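Long-range contacts in adhesion G-protein coupled receptor G6 (Danio rerio, PDB 6V55), which is an adhesion G-protein-coupled receptor whose calcium-binding extracellular region probably takes part in cell adhesion and in signalling for myelination: residues A[508-513]-A[541-546]; A[546-551]-A[588-593]. One frame throughout, in Å; residues are numbered along the deposited sequence.

Interaction 1: residues A[508-513]-A[541-546]; sequences TSITVS and VTKVME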
loop_
_atom_site.group_PDB
_atom_site.type_symbol
_atom_site.label_atom_id
_atom_site.label_comp_id
_atom_site.label_asym_id
_atom_site.label_seq_id
_atom_site.Cartn_x
_atom_site.Cartn_y
_atom_site.Cartn_z
ATOM N N THR A 508 -11.736 -28.396 5.219
ATOM C CA THR A 508 -12.067 -29.813 5.299
ATOM C C THR A 508 -12.798 -30.333 4.071
ATOM O O THR A 508 -12.775 -31.543 3.827
ATOM C CB THR A 508 -12.946 -30.089 6.515
ATOM O OG1 THR A 508 -14.311 -29.821 6.172
ATOM C CG2 THR A 508 -12.559 -29.197 7.654
ATOM N N SER A 509 -13.463 -29.466 3.308
ATOM C CA SER A 509 -14.443 -29.980 2.365
ATOM C C SER A 509 -13.840 -30.372 1.026
ATOM O O SER A 509 -14.545 -30.958 0.194
ATOM C CB SER A 509 -15.557 -28.958 2.158
ATOM O OG SER A 509 -15.113 -27.923 1.310
ATOM N N ILE A 510 -12.574 -30.080 0.797
ATOM C CA ILE A 510 -11.923 -30.528 -0.428
ATOM C C ILE A 510 -11.665 -32.028 -0.327
ATOM O O ILE A 510 -11.555 -32.603 0.766
ATOM C CB ILE A 510 -10.639 -29.710 -0.703
ATOM C CG1 ILE A 510 -10.337 -29.655 -2.195
ATOM C CG2 ILE A 510 -9.416 -30.230 0.065
ATOM C CD1 ILE A 510 -9.163 -28.743 -2.538
ATOM N N THR A 511 -11.659 -32.688 -1.473
ATOM C CA THR A 511 -11.477 -34.128 -1.546
ATOM C C THR A 511 -10.167 -34.379 -2.277
ATOM O O THR A 511 -10.005 -33.960 -3.429
ATOM C CB THR A 511 -12.665 -34.785 -2.248
ATOM O OG1 THR A 511 -13.015 -34.008 -3.404
ATOM C CG2 THR A 511 -13.867 -34.833 -1.302
ATOM N N VAL A 512 -9.223 -35.016 -1.591
ATOM C CA VAL A 512 -7.866 -35.098 -2.104
ATOM C C VAL A 512 -7.779 -36.224 -3.124
ATOM O O VAL A 512 -8.476 -37.242 -3.027
ATOM C CB VAL A 512 -6.859 -35.287 -0.959
ATOM C CG1 VAL A 512 -6.715 -34.009 -0.173
ATOM C CG2 VAL A 512 -7.308 -36.385 -0.036
ATOM N N SER A 513 -6.951 -36.016 -4.133
ATOM C CA SER A 513 -6.664 -37.001 -5.157
ATOM C C SER A 513 -5.160 -37.091 -5.236
ATOM O O SER A 513 -4.461 -36.309 -4.602
ATOM C CB SER A 513 -7.203 -36.577 -6.528
ATOM O OG SER A 513 -6.504 -35.433 -7.011
ATOM N N VAL A 541 -4.696 -30.712 10.082
ATOM C CA VAL A 541 -4.007 -31.967 10.354
ATOM C C VAL A 541 -4.893 -33.171 9.995
ATOM O O VAL A 541 -4.386 -34.238 9.613
ATOM C CB VAL A 541 -3.514 -31.907 11.819
ATOM C CG1 VAL A 541 -3.107 -33.214 12.374
ATOM C CG2 VAL A 541 -2.308 -30.972 11.898
ATOM N N THR A 542 -6.216 -32.994 9.974
ATOM C CA THR A 542 -7.069 -34.061 9.440
ATOM C C THR A 542 -6.937 -34.191 7.920
ATOM O O THR A 542 -6.758 -35.310 7.410
ATOM C CB THR A 542 -8.518 -33.838 9.866
ATOM O OG1 THR A 542 -8.600 -34.003 11.292
ATOM C CG2 THR A 542 -9.452 -34.841 9.208
ATOM N N LYS A 543 -6.929 -33.055 7.198
ATOM C CA LYS A 543 -6.730 -33.060 5.744
ATOM C C LYS A 543 -5.345 -33.578 5.329
ATOM O O LYS A 543 -5.242 -34.290 4.319
ATOM C CB LYS A 543 -6.954 -31.658 5.179
ATOM C CG LYS A 543 -7.043 -31.624 3.659
ATOM C CD LYS A 543 -8.115 -32.577 3.139
ATOM C CE LYS A 543 -9.508 -31.989 3.403
ATOM N NZ LYS A 543 -10.644 -32.919 3.122
ATOM N N VAL A 544 -4.295 -33.277 6.113
ATOM C CA VAL A 544 -2.961 -33.837 5.880
ATOM C C VAL A 544 -2.973 -35.355 6.053
ATOM O O VAL A 544 -2.346 -36.078 5.270
ATOM C CB VAL A 544 -1.937 -33.149 6.809
ATOM C CG1 VAL A 544 -0.622 -33.915 6.944
ATOM C CG2 VAL A 544 -1.642 -31.793 6.292
ATOM N N MET A 545 -3.772 -35.865 6.999
ATOM C CA MET A 545 -3.910 -37.314 7.154
ATOM C C MET A 545 -4.642 -37.952 5.974
ATOM O O MET A 545 -4.265 -39.045 5.530
ATOM C CB MET A 545 -4.637 -37.641 8.454
ATOM C CG MET A 545 -4.817 -39.140 8.733
ATOM S SD MET A 545 -3.252 -40.057 8.755
ATOM C CE MET A 545 -3.107 -40.027 10.514
ATOM N N GLU A 546 -5.660 -37.273 5.432
ATOM C CA GLU A 546 -6.338 -37.785 4.245
ATOM C C GLU A 546 -5.411 -37.762 3.039
ATOM O O GLU A 546 -5.375 -38.718 2.248
ATOM C CB GLU A 546 -7.591 -36.960 3.961
ATOM C CG GLU A 546 -8.609 -36.925 5.095
ATOM C CD GLU A 546 -9.757 -35.947 4.815
ATOM O OE1 GLU A 546 -10.597 -35.726 5.725
ATOM O OE2 GLU A 546 -9.816 -35.397 3.683
#
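K543 of helix 534-550 reaches into the bend of the loop 508-513 and hydrogen-bonds two of its backbone carbonyls. Its CG stands anti to the backbone N (chi1 -169°), and bends at chi2 and chi3 turn the chain so that NZ arrives 2.6 Å from T508 O and 2.5 Å from I510 O. The two carbonyls are used differently: NZ sits 49° out of the carbonyl plane of T508 but is tilted only 19° from that of I510. A salt bridge from NZ to E546 OE2, on the syn side of the carboxylate at 2.7 Å, gives the ammonium a third oxygen. The aliphatic part of the lysine packs too: I510 CG2 lies 3.8 Å from K543 CE, crossing the chain nearly at right angles, and V512 CG1 lies 3.9 Å from K543 CD. One turn on, E546 CB receives V512 CG2, which is 3.8 Å from E546 O. The contact thus ties the linker between strand 493-496 and helix 517-527 to the face of helix 534-550 that also meets helix 517-527 (V520, L524), in a set of helices consistent with the helical subdomain of a GAIN domain; I510 and V512 touch V520 as well, and Y476 borders I510 and K543.

Interaction 2: residues A[546-551]-A[588-593]; sequences ELVNIA and DELVQK. With NAG (2-acetamido-2-deoxy-beta-D-glucopyranose), chain L.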
loop_
_atom_site.group_PDB
_atom_site.type_symbol
_atom_site.label_atom_id
_atom_site.label_comp_id
_atom_site.label_asym_id
_atom_site.label_seq_id
_atom_site.Cartn_x
_atom_site.Cartn_y
_atom_site.Cartn_z
ATOM N N GLU A 546 -5.660 -37.273 5.432
ATOM C CA GLU A 546 -6.338 -37.785 4.245
ATOM C C GLU A 546 -5.411 -37.762 3.039
ATOM O O GLU A 546 -5.375 -38.718 2.248
ATOM C CB GLU A 546 -7.591 -36.960 3.961
ATOM C CG GLU A 546 -8.609 -36.925 5.095
ATOM C CD GLU A 546 -9.757 -35.947 4.815
ATOM O OE1 GLU A 546 -10.597 -35.726 5.725
ATOM O OE2 GLU A 546 -9.816 -35.397 3.683
ATOM N N LEU A 547 -4.607 -36.703 2.947
ATOM C CA LEU A 547 -3.649 -36.536 1.874
ATOM C C LEU A 547 -2.569 -37.600 1.920
ATOM O O LEU A 547 -2.203 -38.144 0.880
ATOM C CB LEU A 547 -3.021 -35.152 1.977
ATOM C CG LEU A 547 -2.121 -34.671 0.853
ATOM C CD1 LEU A 547 -2.490 -33.254 0.566
ATOM C CD2 LEU A 547 -0.660 -34.757 1.212
ATOM N N VAL A 548 -2.034 -37.895 3.105
ATOM C CA VAL A 548 -0.931 -38.851 3.189
ATOM C C VAL A 548 -1.452 -40.264 2.930
ATOM O O VAL A 548 -0.775 -41.080 2.297
ATOM C CB VAL A 548 -0.218 -38.684 4.550
ATOM C CG1 VAL A 548 0.742 -39.826 4.865
ATOM C CG2 VAL A 548 0.566 -37.397 4.559
ATOM N N ASN A 549 -2.723 -40.513 3.250
ATOM C CA ASN A 549 -3.319 -41.823 3.031
ATOM C C ASN A 549 -3.608 -42.109 1.566
ATOM O O ASN A 549 -3.281 -43.195 1.075
ATOM C CB ASN A 549 -4.590 -41.941 3.842
ATOM C CG ASN A 549 -4.332 -42.581 5.156
ATOM O OD1 ASN A 549 -3.734 -43.663 5.208
ATOM N ND2 ASN A 549 -4.710 -41.909 6.239
ATOM N N ILE A 550 -4.204 -41.167 0.840
ATOM C CA ILE A 550 -4.591 -41.512 -0.522
ATOM C C ILE A 550 -3.462 -41.324 -1.537
ATOM O O ILE A 550 -3.484 -41.982 -2.586
ATOM C CB ILE A 550 -5.878 -40.763 -0.930
ATOM C CG1 ILE A 550 -6.685 -41.603 -1.930
ATOM C CG2 ILE A 550 -5.587 -39.389 -1.486
ATOM C CD1 ILE A 550 -8.166 -41.246 -1.993
ATOM N N ALA A 551 -2.437 -40.527 -1.234
ATOM C CA ALA A 551 -1.479 -40.156 -2.263
ATOM C C ALA A 551 -0.236 -41.031 -2.205
ATOM O O ALA A 551 0.102 -41.608 -1.174
ATOM C CB ALA A 551 -1.083 -38.684 -2.147
ATOM N N ASP A 588 4.162 -40.599 10.570
ATOM C CA ASP A 588 4.636 -41.981 10.650
ATOM C C ASP A 588 4.346 -42.748 9.368
ATOM O O ASP A 588 5.197 -43.501 8.875
ATOM C CB ASP A 588 3.979 -42.709 11.831
ATOM C CG ASP A 588 4.532 -42.284 13.201
ATOM O OD1 ASP A 588 3.934 -42.734 14.214
ATOM O OD2 ASP A 588 5.516 -41.493 13.268
ATOM N N GLU A 589 3.176 -42.527 8.789
ATOM C CA GLU A 589 2.815 -43.231 7.571
ATOM C C GLU A 589 3.419 -42.601 6.336
ATOM O O GLU A 589 3.592 -43.312 5.342
ATOM C CB GLU A 589 1.302 -43.285 7.411
ATOM C CG GLU A 589 0.837 -44.537 6.702
ATOM C CD GLU A 589 -0.370 -44.262 5.877
ATOM O OE1 GLU A 589 -0.952 -43.169 6.078
ATOM O OE2 GLU A 589 -0.738 -45.136 5.056
ATOM N N LEU A 590 3.710 -41.290 6.380
ATOM C CA LEU A 590 4.447 -40.618 5.305
ATOM C C LEU A 590 5.818 -41.243 5.117
ATOM O O LEU A 590 6.234 -41.513 3.985
ATOM C CB LEU A 590 4.578 -39.127 5.621
ATOM C CG LEU A 590 5.466 -38.223 4.782
ATOM C CD1 LEU A 590 4.607 -37.612 3.730
ATOM C CD2 LEU A 590 6.056 -37.096 5.610
ATOM N N VAL A 591 6.480 -41.578 6.229
ATOM C CA VAL A 591 7.803 -42.180 6.206
ATOM C C VAL A 591 7.741 -43.628 5.704
ATOM O O VAL A 591 8.664 -44.101 5.023
ATOM C CB VAL A 591 8.411 -42.017 7.622
ATOM C CG1 VAL A 591 9.705 -42.731 7.777
ATOM C CG2 VAL A 591 8.689 -40.544 7.865
ATOM N N GLN A 592 6.647 -44.335 5.975
ATOM C CA GLN A 592 6.498 -45.688 5.445
ATOM C C GLN A 592 6.299 -45.687 3.933
ATOM O O GLN A 592 6.792 -46.587 3.246
ATOM C CB GLN A 592 5.315 -46.386 6.115
ATOM C CG GLN A 592 5.457 -46.554 7.617
ATOM C CD GLN A 592 6.544 -47.539 7.987
ATOM O OE1 GLN A 592 6.788 -48.515 7.262
ATOM N NE2 GLN A 592 7.214 -47.290 9.115
ATOM N N LYS A 593 5.651 -44.659 3.396
ATOM C CA LYS A 593 5.182 -44.661 2.022
ATOM C C LYS A 593 6.084 -43.909 1.075
ATOM O O LYS A 593 5.768 -43.845 -0.121
ATOM C CB LYS A 593 3.794 -44.023 1.929
ATOM C CG LYS A 593 2.699 -44.816 2.568
ATOM C CD LYS A 593 1.529 -44.953 1.655
ATOM C CE LYS A 593 1.012 -43.620 1.247
ATOM N NZ LYS A 593 -0.454 -43.618 1.413
HETATM C C1 NAG L . 0.906 -50.460 7.405
HETATM C C2 NAG L . 0.496 -49.879 6.043
HETATM C C3 NAG L . -0.766 -49.027 6.199
HETATM C C4 NAG L . -1.894 -49.842 6.830
HETATM C C5 NAG L . -1.441 -50.485 8.149
HETATM C C6 NAG L . -2.463 -51.451 8.712
HETATM C C7 NAG L . 1.917 -49.177 4.166
HETATM C C8 NAG L . 3.080 -48.333 3.748
HETATM N N2 NAG L . 1.579 -49.103 5.458
HETATM O O3 NAG L . -1.167 -48.523 4.927
HETATM O O4 NAG L . -3.018 -49.005 7.080
HETATM O O5 NAG L . -0.217 -51.228 7.970
HETATM O O6 NAG L . -1.856 -52.453 9.520
HETATM O O7 NAG L . 1.309 -49.892 3.368
#
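K593 spans from helix 573-593 to the C-terminal end of helix 534-550, where its NZ hydrogen-bonds V548 O at 2.7 Å. The donor lies in the carbonyl plane, with a C=O...N angle of 148°. N549 O is 2.9 Å from the same K593 NZ, and A551 O accepts a weak bond at 3.3 Å. A551 is the first residue to leave helical geometry, so the positive charge lies where the helix dipole would be expected to welcome it. In place of K593, an alanine, lacking the amine and its charge, would probably leave V548 O without its cross-helix donor and E589 without a nearby positive charge. The apolar part of the contact comes from V548: its CG1, anti to the backbone N (chi1 167°), comes within 3.6 Å of L590 N and meets L590 CB at 4.0 Å, the two side chains crossing at about a right angle. E589, one turn before K593, lies along the same edge and forms a long salt bridge to it, with OE2 4.0 Å from K593 NZ. In the next shell, O3 of an N-linked sugar gives that OE2 a weak hydrogen bond, and its acetamide methyl C8 rests 3.7 Å from K593 CG. The segment axes come within 9.6 Å of each other and run in the same general direction, 24° apart, probably within the helical subdomain of a GAIN domain. Helix 555-568 packs against this pair through V561 on V548 and A558 and V562 on L590; helix 517-527 covers L547 and A551, and strand 671-677 lies against D588, V591 and Q592.

Interactions 1 and 2 follow one another along helix 534-550, with centres 12 Å apart. E546 lies in both ranges but touches the opposing segment only in interaction 1, at V512. Interaction 1 ties the helix to the loop that leads into helix 517-527, and interaction 2 ties its last turn to helix 573-593. In each, a lysine amine takes backbone carbonyls near a glutamate, but interaction 1 receives its lysine from helix 534-550 and interaction 2 brings one to it. They meet directly through V512, whose CG2 lies 3.8 Å from I550 CG2 and 4.0 Å from L547 N. The glycan touching 588-593 is attached to the protein itself, and thus marks surface, not a binding pocket.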